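Local atomic coordinates of EH1AB1 (PDB entry 6RB0), a protein that probably hydrolyses carboxylic esters as a serine hydrolase of the alpha/beta hydrolase fold, and binds a hexylphosphonate ester at two separate places. Residues 64-69 with 83-88; 99-104 with 131-136; 184-189 with 254-259; 220-225 with 267-272. One frame throughout, in Å; residues are numbered along the deposited sequence.

Contact 1 of 4, residues 64-69 with 83-88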
# COMPACT_ATOMS: atom_id res chain seq x y z
N VAL A 64 17.95 9.17 -14.77
CA VAL A 64 16.87 10.13 -14.44
C VAL A 64 17.03 11.31 -15.40
O VAL A 64 17.98 11.30 -16.19
CB VAL A 64 16.93 10.54 -12.95
CG1 VAL A 64 16.67 9.35 -12.04
CG2 VAL A 64 18.25 11.20 -12.58
N ALA A 65 16.09 12.25 -15.36
CA ALA A 65 16.05 13.43 -16.26
C ALA A 65 17.23 14.34 -15.92
O ALA A 65 17.81 14.94 -16.84
CB ALA A 65 14.73 14.14 -16.10
N GLU A 66 17.56 14.45 -14.64
CA GLU A 66 18.52 15.45 -14.12
C GLU A 66 18.88 15.12 -12.67
O GLU A 66 17.98 14.77 -11.89
CB GLU A 66 17.88 16.83 -14.23
CG GLU A 66 18.87 17.96 -14.10
CD GLU A 66 18.13 19.26 -13.86
OE1 GLU A 66 17.96 20.03 -14.84
OE2 GLU A 66 17.66 19.48 -12.71
N VAL A 67 20.17 15.23 -12.34
CA VAL A 67 20.68 15.13 -10.95
C VAL A 67 21.36 16.45 -10.60
O VAL A 67 22.20 16.89 -11.39
CB VAL A 67 21.64 13.94 -10.76
CG1 VAL A 67 22.18 13.88 -9.34
CG2 VAL A 67 20.95 12.63 -11.10
N ALA A 68 20.98 17.03 -9.47
CA ALA A 68 21.52 18.31 -8.98
C ALA A 68 22.18 18.10 -7.61
O ALA A 68 21.60 17.41 -6.76
CB ALA A 68 20.43 19.34 -8.92
N ASN A 69 23.37 18.68 -7.44
CA ASN A 69 24.15 18.66 -6.18
C ASN A 69 24.27 20.09 -5.68
O ASN A 69 24.57 20.99 -6.48
CB ASN A 69 25.50 17.98 -6.39
CG ASN A 69 25.32 16.50 -6.59
OD1 ASN A 69 24.98 15.79 -5.65
ND2 ASN A 69 25.46 16.04 -7.82
N ARG A 83 19.28 16.33 -5.72
CA ARG A 83 17.93 16.35 -6.32
C ARG A 83 17.93 15.43 -7.53
O ARG A 83 18.89 15.48 -8.32
CB ARG A 83 17.50 17.75 -6.74
CG ARG A 83 17.61 18.76 -5.61
CD ARG A 83 16.73 19.97 -5.86
NE ARG A 83 17.25 20.78 -6.95
CZ ARG A 83 16.64 21.01 -8.11
NH1 ARG A 83 15.44 20.50 -8.36
NH2 ARG A 83 17.22 21.78 -9.01
N TYR A 84 16.91 14.61 -7.63
CA TYR A 84 16.71 13.68 -8.76
C TYR A 84 15.39 14.05 -9.43
O TYR A 84 14.34 13.97 -8.79
CB TYR A 84 16.70 12.24 -8.27
CG TYR A 84 17.87 11.80 -7.42
CD1 TYR A 84 17.87 11.99 -6.05
CD2 TYR A 84 18.95 11.13 -7.99
CE1 TYR A 84 18.91 11.54 -5.26
CE2 TYR A 84 20.00 10.68 -7.21
CZ TYR A 84 19.99 10.89 -5.84
OH TYR A 84 21.01 10.44 -5.06
N ARG A 85 15.48 14.48 -10.68
CA ARG A 85 14.32 14.85 -11.52
C ARG A 85 13.89 13.59 -12.28
O ARG A 85 14.69 12.99 -12.98
CB ARG A 85 14.73 16.02 -12.41
CG ARG A 85 13.63 17.02 -12.68
CD ARG A 85 13.97 18.07 -13.74
NE ARG A 85 12.77 18.50 -14.43
CZ ARG A 85 11.77 19.20 -13.87
NH1 ARG A 85 11.83 19.60 -12.61
NH2 ARG A 85 10.71 19.50 -14.60
N PRO A 86 12.63 13.12 -12.13
CA PRO A 86 12.20 11.88 -12.80
C PRO A 86 12.09 12.01 -14.32
O PRO A 86 11.66 13.04 -14.77
CB PRO A 86 10.79 11.62 -12.24
CG PRO A 86 10.31 13.00 -11.83
CD PRO A 86 11.55 13.74 -11.35
N LEU A 87 12.47 10.95 -15.05
CA LEU A 87 12.25 10.83 -16.52
C LEU A 87 10.79 11.13 -16.84
O LEU A 87 9.91 10.67 -16.09
CB LEU A 87 12.60 9.41 -16.97
CG LEU A 87 14.09 9.10 -17.10
CD1 LEU A 87 14.31 7.64 -17.48
CD2 LEU A 87 14.76 10.02 -18.11
N GLY A 88 10.56 11.93 -17.88
CA GLY A 88 9.26 12.12 -18.55
C GLY A 88 8.39 13.17 -17.88
O GLY A 88 7.25 13.33 -18.34

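Contact 2 of 4, residues 99-104 with 131-136. With MHH (methyl hydrogen (R)-hexylphosphonate), chain E.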
# COMPACT_ATOMS: atom_id res chain seq x y z
N TYR A 99 14.28 12.71 1.17
CA TYR A 99 14.69 11.34 1.55
C TYR A 99 15.87 11.40 2.51
O TYR A 99 16.87 12.08 2.22
CB TYR A 99 15.06 10.50 0.33
CG TYR A 99 15.18 9.03 0.66
CD1 TYR A 99 16.40 8.45 0.96
CD2 TYR A 99 14.05 8.22 0.69
CE1 TYR A 99 16.51 7.10 1.28
CE2 TYR A 99 14.14 6.87 1.00
CZ TYR A 99 15.37 6.31 1.29
OH TYR A 99 15.44 4.99 1.60
N TYR A 100 15.76 10.65 3.60
CA TYR A 100 16.81 10.48 4.62
C TYR A 100 17.31 9.03 4.59
O TYR A 100 16.55 8.13 5.00
CB TYR A 100 16.26 10.86 5.99
CG TYR A 100 15.58 12.20 6.07
CD1 TYR A 100 16.30 13.38 6.03
CD2 TYR A 100 14.22 12.29 6.28
CE1 TYR A 100 15.68 14.61 6.15
CE2 TYR A 100 13.58 13.51 6.40
CZ TYR A 100 14.31 14.68 6.33
OH TYR A 100 13.68 15.88 6.45
N HIS A 101 18.54 8.82 4.13
CA HIS A 101 19.21 7.49 4.08
C HIS A 101 19.23 6.87 5.48
O HIS A 101 19.22 7.61 6.48
CB HIS A 101 20.63 7.60 3.51
CG HIS A 101 21.61 8.24 4.43
ND1 HIS A 101 22.20 7.55 5.48
CD2 HIS A 101 22.11 9.49 4.47
CE1 HIS A 101 23.02 8.36 6.12
NE2 HIS A 101 22.99 9.56 5.52
N GLY A 102 19.25 5.53 5.54
CA GLY A 102 19.49 4.78 6.78
C GLY A 102 20.97 4.60 7.06
O GLY A 102 21.80 5.06 6.24
N GLY A 103 21.28 3.92 8.17
CA GLY A 103 22.65 3.63 8.64
C GLY A 103 22.83 3.95 10.12
O GLY A 103 23.93 4.38 10.49
N GLY A 104 21.78 3.78 10.92
CA GLY A 104 21.81 3.87 12.39
C GLY A 104 22.26 5.23 12.87
O GLY A 104 22.66 5.32 14.04
N ILE A 131 19.19 13.81 1.49
CA ILE A 131 19.81 14.75 2.47
C ILE A 131 21.01 14.07 3.10
O ILE A 131 20.90 12.89 3.48
CB ILE A 131 18.77 15.20 3.51
CG1 ILE A 131 17.56 15.86 2.84
CG2 ILE A 131 19.41 16.10 4.56
CD1 ILE A 131 17.88 17.11 2.05
N ASP A 132 22.12 14.80 3.17
CA ASP A 132 23.39 14.35 3.78
C ASP A 132 23.46 14.99 5.17
O ASP A 132 24.10 16.04 5.33
CB ASP A 132 24.58 14.68 2.87
CG ASP A 132 25.84 13.92 3.23
OD1 ASP A 132 25.78 12.67 3.33
OD2 ASP A 132 26.89 14.59 3.41
N TYR A 133 22.75 14.40 6.12
CA TYR A 133 22.63 14.92 7.50
C TYR A 133 23.89 14.53 8.27
O TYR A 133 24.57 13.57 7.87
CB TYR A 133 21.34 14.42 8.15
CG TYR A 133 21.17 12.92 8.17
CD1 TYR A 133 20.41 12.26 7.21
CD2 TYR A 133 21.75 12.17 9.17
CE1 TYR A 133 20.26 10.88 7.23
CE2 TYR A 133 21.59 10.79 9.22
CZ TYR A 133 20.83 10.14 8.25
OH TYR A 133 20.68 8.79 8.32
N ARG A 134 24.19 15.26 9.34
CA ARG A 134 25.38 14.99 10.20
C ARG A 134 25.19 13.63 10.87
O ARG A 134 24.05 13.27 11.22
CB ARG A 134 25.59 16.10 11.23
CG ARG A 134 26.27 17.34 10.68
CD ARG A 134 26.32 18.42 11.74
NE ARG A 134 24.96 18.76 12.16
CZ ARG A 134 24.62 19.26 13.35
NH1 ARG A 134 25.56 19.50 14.25
NH2 ARG A 134 23.35 19.51 13.62
N LEU A 135 26.29 12.89 11.00
CA LEU A 135 26.32 11.51 11.52
C LEU A 135 27.05 11.47 12.87
O LEU A 135 27.98 12.28 13.08
CB LEU A 135 27.01 10.62 10.49
CG LEU A 135 26.31 10.49 9.14
CD1 LEU A 135 27.21 9.77 8.13
CD2 LEU A 135 24.99 9.76 9.28
N ALA A 136 26.59 10.57 13.73
CA ALA A 136 27.31 10.08 14.93
C ALA A 136 28.46 9.19 14.48
O ALA A 136 28.39 8.61 13.40
CB ALA A 136 26.34 9.33 15.82
C1 MHH E . 18.85 0.76 11.62
C2 MHH E . 19.43 1.31 12.93
C3 MHH E . 18.40 2.04 13.79
C7 MHH E . 20.34 -0.17 8.18
P MHH E . 19.20 1.53 10.00
O1 MHH E . 20.40 0.55 9.42
O2 MHH E . 19.47 3.01 9.96
C4 MHH E . 18.96 3.26 14.53
C5 MHH E . 18.85 3.17 16.05
C6 MHH E . 18.37 4.50 16.62
O HOH W 1 19.84 10.79 2.38
O HOH W 2 24.47 11.79 5.97

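Contact 3 of 4, residues 184-189 with 254-259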
# COMPACT_ATOMS: atom_id res chain seq x y z
N VAL A 184 10.39 14.15 12.03
CA VAL A 184 10.19 15.46 11.33
C VAL A 184 8.69 15.78 11.35
O VAL A 184 8.36 16.95 11.61
CB VAL A 184 10.74 15.49 9.89
CG1 VAL A 184 10.27 16.73 9.16
CG2 VAL A 184 12.25 15.40 9.85
N CYS A 185 7.83 14.81 11.05
CA CYS A 185 6.35 15.02 10.98
C CYS A 185 5.82 15.42 12.36
O CYS A 185 5.07 16.42 12.43
CB CYS A 185 5.62 13.79 10.46
SG CYS A 185 6.01 13.42 8.73
N GLN A 186 6.20 14.68 13.40
CA GLN A 186 5.79 14.97 14.81
C GLN A 186 6.29 16.36 15.21
O GLN A 186 5.49 17.13 15.80
CB GLN A 186 6.32 13.90 15.76
CG GLN A 186 5.57 12.58 15.64
CD GLN A 186 5.79 11.69 16.83
OE1 GLN A 186 6.26 12.14 17.88
NE2 GLN A 186 5.46 10.42 16.68
N ALA A 187 7.54 16.70 14.90
CA ALA A 187 8.17 17.98 15.30
C ALA A 187 7.37 19.14 14.72
O ALA A 187 7.07 20.08 15.47
CB ALA A 187 9.61 18.03 14.88
N CYS A 188 7.04 19.09 13.42
CA CYS A 188 6.25 20.12 12.72
C CYS A 188 4.85 20.21 13.33
O CYS A 188 4.38 21.34 13.58
CB CYS A 188 6.16 19.83 11.23
SG CYS A 188 7.75 20.07 10.41
N ARG A 189 4.21 19.06 13.57
CA ARG A 189 2.87 19.00 14.20
C ARG A 189 2.94 19.66 15.59
O ARG A 189 2.07 20.49 15.88
CB ARG A 189 2.38 17.55 14.25
CG ARG A 189 0.88 17.42 14.52
CD ARG A 189 0.52 17.27 15.98
NE ARG A 189 1.42 16.41 16.73
CZ ARG A 189 1.24 15.12 17.00
NH1 ARG A 189 0.16 14.46 16.58
NH2 ARG A 189 2.15 14.48 17.72
N THR A 254 1.69 10.61 22.41
CA THR A 254 0.36 10.53 23.08
C THR A 254 -0.73 10.74 22.02
O THR A 254 -1.78 10.11 22.14
CB THR A 254 0.31 11.54 24.23
OG1 THR A 254 0.92 10.86 25.33
CG2 THR A 254 -1.08 11.99 24.63
N ASP A 255 -0.46 11.60 21.05
CA ASP A 255 -1.44 12.03 20.02
C ASP A 255 -0.83 11.81 18.63
O ASP A 255 0.23 12.40 18.35
CB ASP A 255 -1.81 13.50 20.22
CG ASP A 255 -2.60 14.09 19.07
OD1 ASP A 255 -3.57 13.43 18.62
OD2 ASP A 255 -2.23 15.20 18.62
N PHE A 256 -1.49 11.02 17.77
CA PHE A 256 -1.08 10.80 16.36
C PHE A 256 -1.95 11.59 15.38
O PHE A 256 -1.68 11.50 14.16
CB PHE A 256 -1.11 9.31 16.00
CG PHE A 256 0.14 8.57 16.40
CD1 PHE A 256 0.42 8.35 17.74
CD2 PHE A 256 1.02 8.09 15.45
CE1 PHE A 256 1.56 7.66 18.12
CE2 PHE A 256 2.16 7.39 15.83
CZ PHE A 256 2.43 7.19 17.17
N THR A 257 -2.94 12.35 15.85
CA THR A 257 -3.84 13.12 14.97
C THR A 257 -3.05 14.30 14.38
O THR A 257 -2.11 14.77 15.05
CB THR A 257 -5.11 13.62 15.68
OG1 THR A 257 -4.68 14.57 16.64
CG2 THR A 257 -5.91 12.52 16.33
N GLY A 258 -3.39 14.72 13.17
CA GLY A 258 -2.73 15.85 12.48
C GLY A 258 -1.41 15.45 11.85
O GLY A 258 -0.74 16.33 11.30
N LEU A 259 -1.01 14.17 11.95
CA LEU A 259 0.20 13.67 11.25
C LEU A 259 -0.19 13.38 9.80
O LEU A 259 -1.35 13.08 9.52
CB LEU A 259 0.76 12.43 11.94
CG LEU A 259 1.31 12.64 13.35
CD1 LEU A 259 1.74 11.31 13.95
CD2 LEU A 259 2.47 13.63 13.34

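Contact 4 of 4, residues 220-225 with 267-272. With MHH (methyl hydrogen (R)-hexylphosphonate), chain F.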
# COMPACT_ATOMS: atom_id res chain seq x y z
N GLU A 220 19.74 -12.05 16.41
CA GLU A 220 20.87 -12.54 15.61
C GLU A 220 20.38 -13.33 14.42
O GLU A 220 19.30 -13.95 14.47
CB GLU A 220 21.77 -13.51 16.38
CG GLU A 220 22.46 -12.92 17.58
CD GLU A 220 21.76 -13.18 18.91
OE1 GLU A 220 20.83 -14.01 18.94
OE2 GLU A 220 22.16 -12.56 19.92
N GLY A 221 21.35 -13.54 13.53
CA GLY A 221 21.19 -14.29 12.28
C GLY A 221 20.59 -13.51 11.10
O GLY A 221 20.42 -14.18 10.06
N TYR A 222 20.34 -12.16 11.14
CA TYR A 222 19.49 -11.49 10.09
C TYR A 222 20.02 -10.12 9.65
O TYR A 222 19.27 -9.12 9.65
CB TYR A 222 18.03 -11.39 10.55
CG TYR A 222 17.49 -12.72 11.00
CD1 TYR A 222 17.03 -13.65 10.09
CD2 TYR A 222 17.56 -13.10 12.34
CE1 TYR A 222 16.60 -14.90 10.50
CE2 TYR A 222 17.12 -14.34 12.76
CZ TYR A 222 16.64 -15.25 11.84
OH TYR A 222 16.20 -16.48 12.22
N PHE A 223 21.19 -10.13 9.02
CA PHE A 223 21.97 -8.95 8.56
C PHE A 223 22.13 -7.94 9.73
O PHE A 223 23.26 -7.81 10.20
CB PHE A 223 21.40 -8.40 7.25
CG PHE A 223 21.96 -7.08 6.78
CD1 PHE A 223 23.31 -6.92 6.46
CD2 PHE A 223 21.14 -5.97 6.66
CE1 PHE A 223 23.81 -5.70 6.04
CE2 PHE A 223 21.63 -4.75 6.23
CZ PHE A 223 22.97 -4.61 5.93
N LEU A 224 21.06 -7.25 10.17
CA LEU A 224 21.09 -6.28 11.30
C LEU A 224 20.91 -7.02 12.63
O LEU A 224 19.81 -7.48 12.93
CB LEU A 224 19.95 -5.26 11.10
CG LEU A 224 19.75 -4.25 12.23
CD1 LEU A 224 20.80 -3.16 12.15
CD2 LEU A 224 18.35 -3.65 12.21
N SER A 225 22.01 -7.15 13.40
CA SER A 225 22.03 -7.95 14.62
C SER A 225 22.04 -6.99 15.83
O SER A 225 22.27 -5.79 15.65
CB SER A 225 23.13 -9.08 14.32
OG SER A 225 23.42 -9.42 12.89
N ALA A 267 9.95 -5.46 6.95
CA ALA A 267 10.48 -6.75 6.48
C ALA A 267 10.17 -7.81 7.54
O ALA A 267 10.21 -7.49 8.74
CB ALA A 267 11.96 -6.63 6.22
N GLY A 268 9.83 -9.02 7.10
CA GLY A 268 9.39 -10.13 7.97
C GLY A 268 10.43 -10.51 9.01
O GLY A 268 10.01 -10.75 10.17
N TYR A 269 11.71 -10.55 8.63
CA TYR A 269 12.84 -11.03 9.48
C TYR A 269 13.66 -9.85 9.99
O TYR A 269 14.89 -9.91 10.03
CB TYR A 269 13.70 -12.02 8.70
CG TYR A 269 13.05 -13.37 8.58
CD1 TYR A 269 13.23 -14.31 9.59
CD2 TYR A 269 12.21 -13.68 7.52
CE1 TYR A 269 12.63 -15.56 9.51
CE2 TYR A 269 11.61 -14.93 7.43
CZ TYR A 269 11.82 -15.86 8.44
OH TYR A 269 11.22 -17.09 8.39
N ASP A 270 12.97 -8.79 10.39
CA ASP A 270 13.59 -7.52 10.84
C ASP A 270 13.25 -7.34 12.31
O ASP A 270 12.08 -7.38 12.67
CB ASP A 270 13.10 -6.37 9.97
CG ASP A 270 13.68 -5.02 10.32
OD1 ASP A 270 14.42 -4.93 11.33
OD2 ASP A 270 13.40 -4.06 9.57
N PRO A 271 14.24 -7.17 13.21
CA PRO A 271 13.93 -6.84 14.61
C PRO A 271 13.00 -5.63 14.76
O PRO A 271 12.25 -5.60 15.71
CB PRO A 271 15.31 -6.56 15.23
CG PRO A 271 16.22 -6.34 14.03
CD PRO A 271 15.68 -7.28 12.97
N LEU A 272 13.04 -4.69 13.81
CA LEU A 272 12.23 -3.44 13.84
C LEU A 272 10.80 -3.69 13.35
O LEU A 272 10.00 -2.74 13.41
CB LEU A 272 12.91 -2.38 12.97
CG LEU A 272 14.34 -2.03 13.37
CD1 LEU A 272 14.88 -0.89 12.52
CD2 LEU A 272 14.42 -1.69 14.85
C1 MHH F . 23.95 -10.87 10.36
C2 MHH F . 24.80 -11.92 9.59
C3 MHH F . 24.08 -12.96 8.72
C7 MHH F . 25.58 -12.49 13.22
P MHH F . 23.80 -10.89 12.18
O1 MHH F . 25.31 -11.20 12.67
O2 MHH F . 22.79 -11.86 12.69
C4 MHH F . 24.57 -14.39 8.99
C5 MHH F . 23.51 -15.44 8.68
C6 MHH F . 23.44 -16.55 9.74
O HOH W 3 16.67 -8.18 9.28

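Contact 1 of 4, residues 64-69 with 83-88
The Tyr84 ring is approached obliquely by one methyl of Val67, CG2 lying 4.0 Å from Tyr84 CD2, and the Arg83 guanidinium is met at a slant by Ala68 CB. Both pairs belong to the beta hairpin of strands 66-73 and 78-85, at one margin of the mixed sheet. Val67 and Tyr84 form a non-hydrogen-bonded antiparallel pair, with side chains alongside each other on the face covered by helix 114-124. Val67 CG1 stands anti to the backbone N (chi1 178°), which leaves CG2 to meet the ring; Tyr84 OH bonds to Asp114. Ala68 and Arg83, whose side chains share the other face, form a hydrogen-bonded pair: Ala68 N to Arg83 O and Arg83 N to Ala68 O are both 2.8 Å. A bend at chi3 (-71°) brings Arg83 NH2 to 4.0 Å from Ala68 CB, while NH1 is held by Gln127. Glu66 OE2 stands 4.4 Å from Arg83 NH2, well outside the guanidinium plane, where the opposite charges probably attract without forming a salt bridge. Further along, Arg85 N gives Glu66 O an almost straight bond (176°). Ala65 N donates to Arg85 O at 2.9 Å, with Leu87 CD2 packed 3.8 Å from that same nitrogen.

Contact 2 of 4, residues 99-104 with 131-136
The His-Gly-Gly-Gly loop at 101-104, consistent with the oxyanion hole of hormone-sensitive-lipase-like esterases, is braced by Tyr133. Tyr133 OH donates to His101 O at 2.6 Å, tilted 34° from the carbonyl plane. The rings form an offset stack, centroids 4.4 Å apart and planes at 11°. In both residues CG sits between backbone N and carbonyl carbon (chi1 72° for His101), turning the rings face to face with the Tyr133 hydroxyl over the imidazole. His101 ND1 gives Gly102 O a nearly straight bond of 2.6 Å in the ring plane, fixing the ring's rotation. NE2 meets water 2, tied to Asp132 OD1 and Tyr133 O. All this spans the ends of neighbouring parallel strands 94-100 and 127-132 of a beta-alpha-beta crossover, helix 114-124 lying between them in the chain. Ile131 N donates to Tyr99 O at 3.0 Å, and water 1 links Tyr99 O, His101 N and Ile131 O. Replacing His101 by an alanine would strip Tyr133 of its stacking partner and Gly102 O of its donor, and is likely to let the loop shift. Gly103 N and Gly104 N donate to the phosphonate O2 at 2.7 Å and 2.6 Å, and Ala176 N also binds this ligand.

Contact 3 of 4, residues 184-189 with 254-259
Arg189 reaches from helix 176-190 into the loop 254-259 and holds it by its backbone carbonyls. Its CG is anti to the backbone N (chi1 -164°), directing the chain off the helix toward the loop; bends at chi2 (-92°) and chi3 (-40°) then swing the guanidinium across Asp255 and Thr257. NH1 donates to Thr257 O at 2.8 Å, an acceptor almost exactly in the guanidinium plane. The same nitrogen, Arg189 NH1, donates to Asp255 O at 2.7 Å, approaching from above that carbonyl's plane, and NH2 adds a weak bond to Asp255 O. The carboxylate contributes charge: Asp255 OD2 is 3.2 Å from Arg189 NH1, a salt bridge of charge alone, the oxygen lying well out of the guanidinium plane. An Asx turn holds Asp255: OD1 accepts from Thr257 N at 3.0 Å and, through its syn lone pair, from Thr257 OG1 at 2.5 Å.

Leu259 CG is anti to the carbonyl carbon, beside the backbone N, and sends CD2 over one face of the guanidinium, toward its rim, to 3.9 Å from Gln186 CA. Phe256 to Leu259 make a type II turn, and a CB on Gly258 would come close to Arg189 CG. Gln186, extended beyond CG, gives NE2 to Pro250 O and Tyr279 OH. The contact joins the C-terminal end of helix 176-190 to the loop leading into strand 262-267, with Phe256 and Leu259 packed on helix 273-285 and Cys185 and Leu259 touching Gln199 of strand 198-202.

Contact 4 of 4, residues 220-225 with 267-272
Tyr222 packs along Tyr269, its CG anti to the carbonyl carbon (chi1 -52°), turning the ring to that partner. CB lies 3.5 Å from Tyr269 O, and CG stays beside that carbonyl. CD1 reaches Tyr269 CB at 4.0 Å, Tyr222 CE1 touches Tyr269 CD1 at 3.5 Å, and Tyr222 CZ is 4.2 Å from Tyr269 CD1; the tyrosine pairing ends there, short of OH. With planes at 23° and centroids 5.5 Å apart the rings barely overlap, and the exact position of the Tyr222 ring is doubtful, being modelled too close to Glu220 O. A water donates to both Tyr222 O and Tyr269 O. Replacing Tyr222 by an alanine would probably leave Tyr269 with Phe218 as a remaining aromatic neighbour and somewhat freer to turn. Leu224 CD2 meets Pro271 CG at 3.9 Å. Asp270, probably the acid of a Ser-His-Asp triad, takes a capping bond from Leu272 N through OD1, while OD2 bonds to His300. Ser225, not that triad's serine, is joined covalently through OG to a second phosphonate P. The contact connects the 220-225 loop, before helix 226-236, to the turn from strand 262-267 into helix 273-285, with Met229 touching Leu224 and Pro271.

How the contacts relate
From the N terminus, contact 1 closes the hairpin of strands 66-73 and 78-85 at one edge of the sheet. Contact 2 follows in series, closing the beta-alpha-beta unit over helix 114-124; strand 127-132 lies beside strand 78-85, so both contacts reach one sheet. Contacts 3 and 4 cross: 220-225 falls between 184-189 and 254-259, while 267-272 comes after both. Together they tie helix 176-190 and the 220-225 loop to the chain entering and leaving strand 262-267. Contacts 2 and 3 touch where Tyr100 OH packs 3.7 Å from Val184 CG2. Contacts 1 and 4 lie on opposite sides of the chain's centre, their own centres about 33 Å apart.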